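Local coordinates for glycoside hydrolase family 88 protein (Bacteroides vulgatus, PDB 4Q88) that is of uncertain function but is probably a glycoside hydrolase with a largely helical six-hairpin fold, at residues 46-49 / 50-54; 149-152 / 153-157; 37-40 / 41-45; 302-305 / 306-310; 19-22 / 23-27. All coordinates share one frame; numbering follows the deposited sequence. Where two conformers were deposited one is given.

Contact 1: 46-49 / 50-54; sequences TGNM and EVCAL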
loop_
_atom_site.group_PDB
_atom_site.type_symbol
_atom_site.label_atom_id
_atom_site.label_comp_id
_atom_site.label_asym_id
_atom_site.label_seq_id
_atom_site.Cartn_x
_atom_site.Cartn_y
_atom_site.Cartn_z
ATOM N N THR A 46 -4.097 5.523 5.654
ATOM C CA THR A 46 -4.847 4.398 5.035
ATOM C C THR A 46 -5.111 3.236 6.010
ATOM O O THR A 46 -6.213 2.673 6.040
ATOM C CB THR A 46 -4.220 3.888 3.694
ATOM O OG1 THR A 46 -2.989 3.174 3.898
ATOM C CG2 THR A 46 -3.991 5.038 2.766
ATOM N N GLY A 47 -4.142 2.900 6.843
ATOM C CA GLY A 47 -4.344 1.917 7.882
ATOM C C GLY A 47 -5.352 2.338 8.915
ATOM O O GLY A 47 -6.256 1.585 9.289
ATOM N N ASN A 48 -5.231 3.584 9.364
ATOM C CA ASN A 48 -6.191 4.120 10.341
ATOM C C ASN A 48 -7.613 4.117 9.798
ATOM O O ASN A 48 -8.572 3.758 10.499
ATOM C CB ASN A 48 -5.790 5.517 10.777
ATOM C CG ASN A 48 -6.598 5.997 11.982
ATOM O OD1 ASN A 48 -6.723 5.292 12.970
ATOM N ND2 ASN A 48 -7.113 7.183 11.907
HETATM N N MSE A 49 -7.791 4.480 8.520
HETATM C CA MSE A 49 -9.133 4.469 7.948
HETATM C C MSE A 49 -9.689 3.034 7.871
HETATM O O MSE A 49 -10.928 2.786 8.008
HETATM C CB MSE A 49 -9.066 5.185 6.565
HETATM C CG MSE A 49 -8.761 6.692 6.557
HETATM SE SE MSE A 49 -9.985 7.603 7.808
HETATM C CE MSE A 49 -11.736 7.118 7.147
ATOM N N GLU A 50 -8.808 2.077 7.618
ATOM C CA GLU A 50 -9.192 0.650 7.672
ATOM C C GLU A 50 -9.688 0.259 9.076
ATOM O O GLU A 50 -10.754 -0.380 9.215
ATOM C CB GLU A 50 -8.043 -0.237 7.255
ATOM C CG GLU A 50 -8.479 -1.629 6.844
ATOM C CD GLU A 50 -9.198 -1.649 5.498
ATOM O OE1 GLU A 50 -8.980 -0.753 4.648
ATOM O OE2 GLU A 50 -10.012 -2.580 5.261
ATOM N N VAL A 51 -8.966 0.677 10.098
ATOM C CA VAL A 51 -9.407 0.459 11.511
ATOM C C VAL A 51 -10.752 1.122 11.792
ATOM O O VAL A 51 -11.624 0.517 12.424
ATOM C CB VAL A 51 -8.367 0.927 12.534
ATOM C CG1 VAL A 51 -8.808 0.590 13.954
ATOM C CG2 VAL A 51 -7.050 0.246 12.256
ATOM N N CYS A 52 -10.935 2.335 11.282
ATOM C CA CYS A 52 -12.234 3.012 11.448
ATOM C C CYS A 52 -13.349 2.267 10.763
ATOM O O CYS A 52 -14.491 2.162 11.302
ATOM C CB CYS A 52 -12.213 4.429 10.950
ATOM S SG CYS A 52 -11.158 5.502 11.911
ATOM N N ALA A 53 -13.094 1.723 9.583
ATOM C CA ALA A 53 -14.111 0.900 8.932
ATOM C C ALA A 53 -14.489 -0.337 9.743
ATOM O O ALA A 53 -15.625 -0.804 9.720
ATOM C CB ALA A 53 -13.640 0.474 7.530
ATOM N N LEU A 54 -13.499 -0.952 10.381
ATOM C CA LEU A 54 -13.701 -2.198 11.110
ATOM C C LEU A 54 -14.358 -1.923 12.449
ATOM O O LEU A 54 -15.113 -2.762 12.926
ATOM C CB LEU A 54 -12.376 -2.891 11.398
ATOM C CG LEU A 54 -12.423 -4.235 12.076
ATOM C CD1 LEU A 54 -12.948 -5.304 11.134
ATOM C CD2 LEU A 54 -11.022 -4.582 12.566
HETATM O O HOH W 1 -7.964 1.744 3.919
#
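Thr46 O and Glu50 N open a run of backbone bonds within helix 39-55, one of the helices of the six-hairpin fold expected for family 88. The Glu50 N to Thr46 O distance is 3.1 Å. A water gives a second hydrogen to Thr46 O and its other one to Glu50 OE1, at 2.8 Å from OE1. The bend of the Glu50 chain at chi2 (72°) places OE1 on the water that also serves Thr46 O; helix 341-358 packs on the same side chain through Leu349 and Cys352.

Gly47 comes next, with its O accepting from Val51 N at 3.0 Å in the carbonyl plane. Val51 CG2 lies 3.4 Å from Gly47 O, while the side chain as a whole meets Ile20 and Asn24 of helix 13-30.

Asn48 O takes the hydrogen of Cys52 N at 2.9 Å. Its side-chain ND2 is spent elsewhere, on Ser64 OG and Tyr60 O, which ties this turn to helix 58-70.

Met49, a selenomethionine, folds at both chi2 and chi3, and its side chain packs against Leu61 of helix 58-70 and Leu110 of helix 103-113. Its backbone O closes the series by accepting from Ala53 N at 2.9 Å, and the methyl carbon Ala53 CB sits 3.6 Å from that same Met49 O.

Contact 2: 149-152 / 153-157; sequences MPVM and VKMYD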
loop_
_atom_site.group_PDB
_atom_site.type_symbol
_atom_site.label_atom_id
_atom_site.label_comp_id
_atom_site.label_asym_id
_atom_site.label_seq_id
_atom_site.Cartn_x
_atom_site.Cartn_y
_atom_site.Cartn_z
HETATM N N MSE A 149 -3.238 4.124 -7.407
HETATM C CA MSE A 149 -4.363 3.365 -7.963
HETATM C C MSE A 149 -5.635 3.515 -7.128
HETATM O O MSE A 149 -6.712 3.692 -7.702
HETATM C CB MSE A 149 -4.151 1.857 -8.255
HETATM C CG MSE A 149 -3.122 1.610 -9.351
HETATM SE SE MSE A 149 -3.262 -0.138 -10.204
HETATM C CE MSE A 149 -3.108 -1.178 -8.586
ATOM N N PRO A 150 -5.584 3.387 -5.793
ATOM C CA PRO A 150 -6.842 3.525 -5.035
ATOM C C PRO A 150 -7.436 4.969 -5.059
ATOM O O PRO A 150 -8.647 5.142 -4.898
ATOM C CB PRO A 150 -6.452 3.138 -3.612
ATOM C CG PRO A 150 -5.128 2.462 -3.735
ATOM C CD PRO A 150 -4.457 3.095 -4.911
ATOM N N VAL A 151 -6.626 5.982 -5.283
ATOM C CA VAL A 151 -7.140 7.340 -5.552
ATOM C C VAL A 151 -8.121 7.315 -6.749
ATOM O O VAL A 151 -9.220 7.920 -6.713
ATOM C CB VAL A 151 -6.001 8.303 -5.901
ATOM C CG1 VAL A 151 -6.581 9.642 -6.266
ATOM C CG2 VAL A 151 -5.070 8.451 -4.702
HETATM N N MSE A 152 -7.768 6.556 -7.789
HETATM C CA MSE A 152 -8.551 6.554 -8.998
HETATM C C MSE A 152 -9.947 6.004 -8.718
HETATM O O MSE A 152 -10.967 6.612 -9.173
HETATM C CB MSE A 152 -7.895 5.801 -10.177
HETATM C CG MSE A 152 -6.419 6.126 -10.509
HETATM SE SE MSE A 152 -6.141 8.045 -10.778
HETATM C CE MSE A 152 -6.308 8.115 -12.708
ATOM N N VAL A 153 -10.050 4.879 -7.985
ATOM C CA VAL A 153 -11.370 4.276 -7.733
ATOM C C VAL A 153 -12.164 5.075 -6.703
ATOM O O VAL A 153 -13.408 5.150 -6.794
ATOM C CB VAL A 153 -11.312 2.774 -7.349
ATOM C CG1 VAL A 153 -10.799 1.960 -8.534
ATOM C CG2 VAL A 153 -10.475 2.503 -6.091
ATOM N N LYS A 154 -11.461 5.658 -5.721
ATOM C CA LYS A 154 -12.128 6.459 -4.683
ATOM C C LYS A 154 -12.684 7.747 -5.308
ATOM O O LYS A 154 -13.814 8.192 -4.970
ATOM C CB LYS A 154 -11.186 6.773 -3.522
ATOM C CG LYS A 154 -10.888 5.552 -2.669
ATOM C CD LYS A 154 -9.820 5.811 -1.613
ATOM C CE LYS A 154 -9.481 4.545 -0.856
ATOM N NZ LYS A 154 -10.593 4.013 -0.039
HETATM N N MSE A 155 -11.957 8.321 -6.264
HETATM C CA MSE A 155 -12.410 9.598 -6.892
HETATM C C MSE A 155 -13.532 9.316 -7.848
HETATM O O MSE A 155 -14.519 10.087 -7.901
HETATM C CB MSE A 155 -11.298 10.413 -7.585
HETATM C CG MSE A 155 -10.169 10.875 -6.613
HETATM SE SE MSE A 155 -10.849 11.960 -5.126
HETATM C CE MSE A 155 -11.639 13.363 -6.252
ATOM N N TYR A 156 -13.450 8.212 -8.591
ATOM C CA TYR A 156 -14.584 7.742 -9.405
ATOM C C TYR A 156 -15.818 7.538 -8.542
ATOM O O TYR A 156 -16.944 7.947 -8.929
ATOM C CB TYR A 156 -14.273 6.449 -10.193
ATOM C CG TYR A 156 -15.474 6.018 -10.966
ATOM C CD1 TYR A 156 -15.756 6.592 -12.197
ATOM C CD2 TYR A 156 -16.430 5.145 -10.416
ATOM C CE1 TYR A 156 -16.915 6.302 -12.903
ATOM C CE2 TYR A 156 -17.605 4.824 -11.122
ATOM C CZ TYR A 156 -17.832 5.404 -12.374
ATOM O OH TYR A 156 -18.968 5.120 -13.098
ATOM N N ASP A 157 -15.668 6.859 -7.401
ATOM C CA ASP A 157 -16.833 6.603 -6.545
ATOM C C ASP A 157 -17.586 7.900 -6.208
ATOM O O ASP A 157 -18.858 7.954 -6.213
ATOM C CB ASP A 157 -16.367 5.950 -5.242
ATOM C CG ASP A 157 -17.496 5.676 -4.308
ATOM O OD1 ASP A 157 -18.445 5.003 -4.734
ATOM O OD2 ASP A 157 -17.427 6.128 -3.171
#
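Lys154 N bonds to Pro150 O at 3.0 Å, the first regular i to i+4 bond across these two turns of helix 144-159. The preceding turn is disturbed: proline has no N-H to give, the N of Val151 likewise makes no bond to the turn before, and Met152 N makes a weak bond to Met149 O. Regular geometry returns with Met155 N to Val151 O at 2.8 Å and Tyr156 N to Met152 O, the straightest of the three at 164°. The helix is therefore kinked at its proline and recovers within one turn.

Among the side chains, Lys154 lies closely along its acceptor. Its CG stands beside the backbone N (chi1 -72°), which carries CG to 3.2 Å from Pro150 O, with CD 3.6 Å from Pro150 O. A bend at chi4 then turns NZ off to a salt bridge with Asp109 and a hydrogen bond with Gln225. Val153 CG2 occupies the crowded position between backbone N and carbonyl carbon and comes 3.4 Å from Pro150 O. Val151 and Met155, a selenomethionine, run side by side in the same direction, their CG1 and CG atoms meeting at 3.8 Å.

The buried turns are packed by several helices: 103-113 meets Pro150 and Lys154, 117-132 meets Val151 and Met152, 163-179 meets Met155 and Tyr156, and 209-225 meets Met149 and Val153.

Contact 3: 37-40 / 41-45; sequences SFWD and NAVYH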
loop_
_atom_site.group_PDB
_atom_site.type_symbol
_atom_site.label_atom_id
_atom_site.label_comp_id
_atom_site.label_asym_id
_atom_site.label_seq_id
_atom_site.Cartn_x
_atom_site.Cartn_y
_atom_site.Cartn_z
ATOM N N SER A 37 1.432 15.811 4.866
ATOM C CA SER A 37 0.570 14.856 4.181
ATOM C C SER A 37 1.371 13.965 3.211
ATOM O O SER A 37 0.786 13.380 2.348
ATOM C CB SER A 37 -0.564 15.561 3.432
ATOM O OG SER A 37 -0.072 16.583 2.569
ATOM N N PHE A 38 2.689 13.881 3.363
ATOM C CA PHE A 38 3.554 13.082 2.508
ATOM C C PHE A 38 3.327 11.602 2.685
ATOM O O PHE A 38 2.682 11.202 3.647
ATOM C CB PHE A 38 4.990 13.414 2.880
ATOM C CG PHE A 38 6.043 13.011 1.856
ATOM C CD1 PHE A 38 5.897 13.273 0.505
ATOM C CD2 PHE A 38 7.251 12.538 2.295
ATOM C CE1 PHE A 38 6.915 13.003 -0.407
ATOM C CE2 PHE A 38 8.268 12.238 1.401
ATOM C CZ PHE A 38 8.108 12.490 0.045
ATOM N N TRP A 39 3.848 10.779 1.769
ATOM C CA TRP A 39 3.402 9.368 1.654
ATOM C C TRP A 39 3.475 8.525 2.944
ATOM O O TRP A 39 2.625 7.693 3.182
ATOM C CB TRP A 39 4.177 8.640 0.536
ATOM C CG TRP A 39 5.577 8.325 0.958
ATOM C CD1 TRP A 39 6.665 9.140 0.873
ATOM C CD2 TRP A 39 6.026 7.122 1.568
ATOM N NE1 TRP A 39 7.782 8.519 1.408
ATOM C CE2 TRP A 39 7.411 7.268 1.826
ATOM C CE3 TRP A 39 5.413 5.910 1.868
ATOM C CZ2 TRP A 39 8.158 6.256 2.431
ATOM C CZ3 TRP A 39 6.153 4.923 2.480
ATOM C CH2 TRP A 39 7.513 5.084 2.716
ATOM N N ASP A 40 4.532 8.696 3.726
ATOM C CA ASP A 40 4.730 7.816 4.868
ATOM C C ASP A 40 3.644 8.021 5.922
ATOM O O ASP A 40 3.045 7.037 6.406
ATOM C CB ASP A 40 6.165 7.926 5.418
ATOM C CG ASP A 40 6.558 9.338 5.842
ATOM O OD1 ASP A 40 6.006 10.383 5.392
ATOM O OD2 ASP A 40 7.465 9.379 6.682
ATOM N N ASN A 41 3.334 9.284 6.246
ATOM C CA ASN A 41 2.175 9.559 7.083
ATOM C C ASN A 41 0.872 9.163 6.420
ATOM O O ASN A 41 -0.025 8.601 7.055
ATOM C CB ASN A 41 2.134 11.041 7.451
ATOM C CG ASN A 41 3.312 11.450 8.305
ATOM O OD1 ASN A 41 3.729 10.710 9.193
ATOM N ND2 ASN A 41 3.791 12.671 8.117
ATOM N N ALA A 42 0.762 9.438 5.119
ATOM C CA ALA A 42 -0.458 9.159 4.423
ATOM C C ALA A 42 -0.764 7.657 4.368
ATOM O O ALA A 42 -1.920 7.275 4.421
ATOM C CB ALA A 42 -0.419 9.715 2.993
ATOM N N VAL A 43 0.268 6.820 4.253
ATOM C CA VAL A 43 0.042 5.342 4.280
ATOM C C VAL A 43 -0.463 4.926 5.687
ATOM O O VAL A 43 -1.354 4.125 5.794
ATOM C CB VAL A 43 1.289 4.551 3.862
ATOM C CG1 VAL A 43 1.120 3.038 4.135
ATOM C CG2 VAL A 43 1.520 4.793 2.383
ATOM N N TYR A 44 0.099 5.514 6.736
ATOM C CA TYR A 44 -0.374 5.252 8.093
ATOM C C TYR A 44 -1.902 5.566 8.102
ATOM O O TYR A 44 -2.717 4.748 8.561
ATOM C CB TYR A 44 0.354 6.026 9.186
ATOM C CG TYR A 44 -0.531 5.966 10.428
ATOM C CD1 TYR A 44 -0.614 4.810 11.192
ATOM C CD2 TYR A 44 -1.402 7.016 10.707
ATOM C CE1 TYR A 44 -1.525 4.719 12.272
ATOM C CE2 TYR A 44 -2.299 6.945 11.778
ATOM C CZ TYR A 44 -2.350 5.802 12.549
ATOM O OH TYR A 44 -3.284 5.700 13.540
ATOM N N HIS A 45 -2.292 6.734 7.554
ATOM C CA HIS A 45 -3.730 7.087 7.526
ATOM C C HIS A 45 -4.570 6.107 6.755
ATOM O O HIS A 45 -5.703 5.897 7.135
ATOM C CB HIS A 45 -3.980 8.537 7.132
ATOM C CG HIS A 45 -3.571 9.471 8.212
ATOM N ND1 HIS A 45 -4.378 9.713 9.303
ATOM C CD2 HIS A 45 -2.387 10.069 8.477
ATOM C CE1 HIS A 45 -3.743 10.513 10.138
ATOM N NE2 HIS A 45 -2.521 10.713 9.674
#
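Asn41 lies alongside Asp40, pointing the same way, with amide and carboxylate planes 25° apart. This is the first turn of helix 39-55, whose N-cap position is held by Phe38. Asp40 OD1 comes 3.0 Å from Asn41 N, because chi1 of 58° sets its CG between the backbone N and the carbonyl carbon. Asp40 CB lies 3.8 Å above the Trp39 ring, over its centre, where chi1 of 75° swings the indole. The Asn41 amide turns elsewhere, ND2 to Arg36 O and OD1 to Asn341 ND2.

Ala42 N then bonds to Phe38 O at 3.0 Å, in the carbonyl plane. Val43 N follows with a shorter bond, 2.7 Å to Trp39 O. Its CG2 meets the indole at the edge, 4.1 Å from Trp39 CE3, and Phe342 of helix 341-358 touches both side chains. Tyr44 N reaches Asp40 O only weakly, at 3.3 Å.

With an alanine at Asp40 the CB over the indole would stay, but Asn41 N is likely to be left without its carboxylate neighbour. Chemically, the contact sets a negative group beside amides at a helix start, where it would probably be favoured by the helix dipole.

Contact 4: 302-305 / 306-310; sequences KAWN and YLKTT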
loop_
_atom_site.group_PDB
_atom_site.type_symbol
_atom_site.label_atom_id
_atom_site.label_comp_id
_atom_site.label_asym_id
_atom_site.label_seq_id
_atom_site.Cartn_x
_atom_site.Cartn_y
_atom_site.Cartn_z
ATOM N N LYS A 302 0.781 -18.868 8.153
ATOM C CA LYS A 302 2.216 -18.689 8.424
ATOM C C LYS A 302 2.586 -17.218 8.489
ATOM O O LYS A 302 3.386 -16.808 9.340
ATOM C CB LYS A 302 3.062 -19.397 7.374
ATOM C CG LYS A 302 2.894 -20.911 7.360
ATOM C CD LYS A 302 3.550 -21.530 6.123
ATOM C CE LYS A 302 3.545 -23.051 6.169
ATOM N NZ LYS A 302 2.211 -23.662 5.893
ATOM N N ALA A 303 2.029 -16.427 7.575
ATOM C CA ALA A 303 2.315 -14.992 7.534
ATOM C C ALA A 303 1.799 -14.248 8.738
ATOM O O ALA A 303 2.491 -13.419 9.330
ATOM C CB ALA A 303 1.739 -14.385 6.256
ATOM N N TRP A 304 0.542 -14.499 9.056
ATOM C CA TRP A 304 -0.088 -13.823 10.195
ATOM C C TRP A 304 0.622 -14.259 11.476
ATOM O O TRP A 304 0.876 -13.410 12.356
ATOM C CB TRP A 304 -1.634 -14.049 10.236
ATOM C CG TRP A 304 -2.184 -13.476 11.494
ATOM C CD1 TRP A 304 -2.642 -14.162 12.607
ATOM C CD2 TRP A 304 -2.193 -12.088 11.846
ATOM N NE1 TRP A 304 -2.972 -13.256 13.610
ATOM C CE2 TRP A 304 -2.685 -11.986 13.175
ATOM C CE3 TRP A 304 -1.854 -10.926 11.169
ATOM C CZ2 TRP A 304 -2.816 -10.759 13.822
ATOM C CZ3 TRP A 304 -1.987 -9.703 11.806
ATOM C CH2 TRP A 304 -2.474 -9.629 13.128
ATOM N N ASN A 305 1.000 -15.526 11.571
ATOM C CA ASN A 305 1.717 -15.988 12.763
ATOM C C ASN A 305 3.054 -15.254 12.929
ATOM O O ASN A 305 3.406 -14.810 14.032
ATOM C CB ASN A 305 1.933 -17.504 12.757
ATOM C CG ASN A 305 2.685 -17.957 13.993
ATOM O OD1 ASN A 305 2.180 -17.844 15.106
ATOM N ND2 ASN A 305 3.925 -18.371 13.814
ATOM N N TYR A 306 3.753 -15.038 11.814
ATOM C CA TYR A 306 4.974 -14.211 11.855
ATOM C C TYR A 306 4.675 -12.784 12.327
ATOM O O TYR A 306 5.386 -12.223 13.187
ATOM C CB TYR A 306 5.670 -14.150 10.476
ATOM C CG TYR A 306 6.614 -12.956 10.421
ATOM C CD1 TYR A 306 7.896 -13.052 10.887
ATOM C CD2 TYR A 306 6.197 -11.731 9.893
ATOM C CE1 TYR A 306 8.753 -11.973 10.838
ATOM C CE2 TYR A 306 7.035 -10.622 9.870
ATOM C CZ TYR A 306 8.324 -10.767 10.343
ATOM O OH TYR A 306 9.154 -9.695 10.355
ATOM N N LEU A 307 3.637 -12.172 11.758
ATOM C CA LEU A 307 3.316 -10.799 12.100
ATOM C C LEU A 307 2.971 -10.677 13.605
ATOM O O LEU A 307 3.372 -9.701 14.240
ATOM C CB LEU A 307 2.143 -10.279 11.290
ATOM C CG LEU A 307 2.502 -10.074 9.787
ATOM C CD1 LEU A 307 1.275 -9.755 8.970
ATOM C CD2 LEU A 307 3.517 -8.953 9.661
ATOM N N LYS A 308 2.183 -11.626 14.096
ATOM C CA LYS A 308 1.619 -11.564 15.474
ATOM C C LYS A 308 2.694 -11.905 16.498
ATOM O O LYS A 308 2.700 -11.348 17.596
ATOM C CB LYS A 308 0.450 -12.537 15.588
ATOM C CG LYS A 308 -0.119 -12.790 16.965
ATOM C CD LYS A 308 -1.119 -13.940 16.926
ATOM C CE LYS A 308 -2.092 -13.844 18.093
ATOM N NZ LYS A 308 -3.025 -15.020 18.118
ATOM N N THR A 309 3.599 -12.806 16.141
ATOM C CA THR A 309 4.574 -13.389 17.087
ATOM C C THR A 309 5.928 -12.705 17.050
ATOM O O THR A 309 6.601 -12.583 18.084
ATOM C CB THR A 309 4.836 -14.887 16.797
ATOM O OG1 THR A 309 3.603 -15.598 16.764
ATOM C CG2 THR A 309 5.738 -15.507 17.855
ATOM N N THR A 310 6.356 -12.287 15.860
ATOM C CA THR A 310 7.682 -11.720 15.679
ATOM C C THR A 310 7.687 -10.216 15.414
ATOM O O THR A 310 8.451 -9.477 16.030
ATOM C CB THR A 310 8.436 -12.488 14.579
ATOM O OG1 THR A 310 8.559 -13.862 14.965
ATOM C CG2 THR A 310 9.800 -11.911 14.322
#
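Lys308 and Trp304, one turn apart on helix 293-311, meet with Lys308 CB over one face of the indole, toward its rim. This CB makes a CH-pi contact, 4.3 Å from the centroid of the five-membered ring and 27° off its normal; CB is also 3.4 Å from Trp304 O. From there the chain runs extended beyond CG. CD lies 3.9 Å from Trp304 NE1, and NZ ends in salt bridges with Glu15 and Glu11. Trp304 NE1 donates to Glu11 too, so one carboxylate holds both the lysine tip and the indole. On another part of the indole, Leu307 crosses Trp304 at about a right angle, its CD1 4.0 Å from Trp304 CE3. A serine replacing Trp304 would probably leave the Lys308 methylenes without their aromatic support and Glu11 without its indole N-H. Helix 341-358 packs against Trp304 through Ala351 and Arg354, helix 13-30 through Leu16, and helix 272-287 meets Leu307 at Thr272 and Thr279.

Contact 5: 19-22 / 23-27; sequences IIHR and VNQRY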
loop_
_atom_site.group_PDB
_atom_site.type_symbol
_atom_site.label_atom_id
_atom_site.label_comp_id
_atom_site.label_asym_id
_atom_site.label_seq_id
_atom_site.Cartn_x
_atom_site.Cartn_y
_atom_site.Cartn_z
ATOM N N ILE A 19 -5.090 -6.430 19.838
ATOM C CA ILE A 19 -3.850 -6.124 19.082
ATOM C C ILE A 19 -4.003 -4.839 18.281
ATOM O O ILE A 19 -3.163 -3.939 18.378
ATOM C CB ILE A 19 -3.459 -7.282 18.157
ATOM C CG1 ILE A 19 -2.970 -8.467 19.020
ATOM C CG2 ILE A 19 -2.374 -6.830 17.177
ATOM C CD1 ILE A 19 -2.803 -9.775 18.280
ATOM N N ILE A 20 -5.111 -4.746 17.533
ATOM C CA ILE A 20 -5.371 -3.582 16.705
ATOM C C ILE A 20 -5.383 -2.326 17.556
ATOM O O ILE A 20 -4.713 -1.331 17.256
ATOM C CB ILE A 20 -6.671 -3.780 15.909
ATOM C CG1 ILE A 20 -6.434 -4.835 14.820
ATOM C CG2 ILE A 20 -7.119 -2.494 15.258
ATOM C CD1 ILE A 20 -7.694 -5.264 14.108
ATOM N N HIS A 21 -6.121 -2.368 18.651
ATOM C CA HIS A 21 -6.192 -1.189 19.487
ATOM C C HIS A 21 -4.857 -0.884 20.192
ATOM O O HIS A 21 -4.505 0.275 20.316
ATOM C CB HIS A 21 -7.336 -1.322 20.488
ATOM C CG HIS A 21 -8.681 -1.278 19.865
ATOM N ND1 HIS A 21 -9.137 -0.183 19.172
ATOM C CD2 HIS A 21 -9.689 -2.176 19.849
ATOM C CE1 HIS A 21 -10.377 -0.399 18.775
ATOM N NE2 HIS A 21 -10.720 -1.614 19.135
ATOM N N ARG A 22 -4.124 -1.913 20.636
ATOM C CA ARG A 22 -2.803 -1.720 21.255
ATOM C C ARG A 22 -1.869 -0.959 20.317
ATOM O O ARG A 22 -1.275 0.073 20.666
ATOM C CB ARG A 22 -2.185 -3.065 21.622
ATOM C CG ARG A 22 -0.923 -2.906 22.431
ATOM C CD ARG A 22 -0.084 -4.154 22.574
ATOM N NE ARG A 22 -0.793 -5.430 22.515
ATOM C CZ ARG A 22 -0.207 -6.574 22.180
ATOM N NH1 ARG A 22 1.090 -6.619 21.869
ATOM N NH2 ARG A 22 -0.918 -7.683 22.102
ATOM N N VAL A 23 -1.782 -1.450 19.079
ATOM C CA VAL A 23 -0.911 -0.833 18.052
ATOM C C VAL A 23 -1.344 0.573 17.690
ATOM O O VAL A 23 -0.515 1.487 17.642
ATOM C CB VAL A 23 -0.852 -1.717 16.782
ATOM C CG1 VAL A 23 -0.135 -1.030 15.624
ATOM C CG2 VAL A 23 -0.229 -3.057 17.109
ATOM N N ASN A 24 -2.645 0.761 17.479
ATOM C CA ASN A 24 -3.117 2.043 17.010
ATOM C C ASN A 24 -3.077 3.081 18.121
ATOM O O ASN A 24 -2.739 4.235 17.861
ATOM C CB ASN A 24 -4.508 1.966 16.373
ATOM C CG ASN A 24 -4.658 2.934 15.202
ATOM O OD1 ASN A 24 -3.658 3.316 14.556
ATOM N ND2 ASN A 24 -5.887 3.367 14.939
ATOM N N GLN A 25 -3.417 2.679 19.346
ATOM C CA GLN A 25 -3.368 3.624 20.466
ATOM C C GLN A 25 -1.969 4.050 20.801
ATOM O O GLN A 25 -1.750 5.221 21.067
ATOM C CB GLN A 25 -4.086 3.088 21.678
ATOM C CG GLN A 25 -5.566 3.145 21.403
ATOM C CD GLN A 25 -6.405 2.413 22.406
ATOM O OE1 GLN A 25 -5.943 2.062 23.496
ATOM N NE2 GLN A 25 -7.666 2.171 22.038
ATOM N N ARG A 26 -1.029 3.129 20.737
ATOM C CA ARG A 26 0.384 3.471 20.960
ATOM C C ARG A 26 0.814 4.515 19.964
ATOM O O ARG A 26 1.396 5.545 20.334
ATOM C CB ARG A 26 1.266 2.242 20.859
ATOM C CG ARG A 26 2.752 2.510 21.162
ATOM C CD ARG A 26 3.658 1.491 20.511
ATOM N NE ARG A 26 5.006 1.999 20.244
ATOM C CZ ARG A 26 5.444 2.480 19.067
ATOM N NH1 ARG A 26 4.640 2.565 17.970
ATOM N NH2 ARG A 26 6.719 2.894 18.985
ATOM N N TYR A 27 0.513 4.287 18.682
ATOM C CA TYR A 27 0.959 5.232 17.659
ATOM C C TYR A 27 0.328 6.631 17.852
ATOM O O TYR A 27 1.033 7.647 17.847
ATOM C CB TYR A 27 0.670 4.678 16.242
ATOM C CG TYR A 27 1.199 5.591 15.210
ATOM C CD1 TYR A 27 2.527 5.520 14.827
ATOM C CD2 TYR A 27 0.404 6.556 14.643
ATOM C CE1 TYR A 27 3.046 6.400 13.909
ATOM C CE2 TYR A 27 0.909 7.444 13.724
ATOM C CZ TYR A 27 2.230 7.348 13.353
ATOM O OH TYR A 27 2.751 8.215 12.429
#
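Val23 N points at Ile19 O in a nearly straight hydrogen bond, 2.9 Å long with an N-H...O angle of 173°. Three more backbone bonds continue the alpha-helical pattern of helix 13-30: Asn24 N to Ile20 O, Gln25 N to His21 O at 2.8 Å, and Arg26 N to Arg22 O at 3.1 Å.

Apolar contact is slight within these turns. Ile19 CG2 and Val23 CG2 are 4.3 Å apart, and the second of these methyls also sits 3.3 Å from Ile19 O.

Polar side chains do more. Gln25 has CG beside its backbone N (chi1 -73°) and then runs extended back along the helix, which brings CG within 3.2 Å of His21 O and NE2 within 3.8 Å of His21 CB. Its amide plane is turned 39° from the imidazole. The two groups share a partner, since His21 ND1 and Gln25 NE2 both bond to Tyr60 OH; that hydroxyl fixes the ends of both side chains at once.

A charged pair lies elsewhere: the bend at chi3 turns the Arg22 guanidinium back, and its NH2 forms a salt bridge with Glu18.

Between helices, Asn24 is bonded to Tyr44 and Asn48 of helix 39-55, Ile20 packs on Val51 and Leu54 of that helix, and helix 341-358 meets Ile20 and Val23 through Ala351 and Ile344.

Overall arrangement
Contacts 3 and 1 are successive parts of helix 39-55, their centres 13 Å apart. Contact 5, on the preceding helix 13-30, touches both: Asn24 ND2 is 2.9 Å from Asn48 OD1 of contact 1, and Asn24 OD1 is 2.6 Å from Tyr44 OH of contact 3, both probable hydrogen bonds. One asparagine thus bridges two levels of the neighbouring helix. Contact 4 joins contact 5 more lightly, through Lys308 CE and Ile19 CD1 at 4.1 Å. Contact 2 touches none of the others; its centre lies about 17 Å from that of contact 1 and about 31 Å from that of contact 4, across the chain's centre. These contacts alone locate no active site.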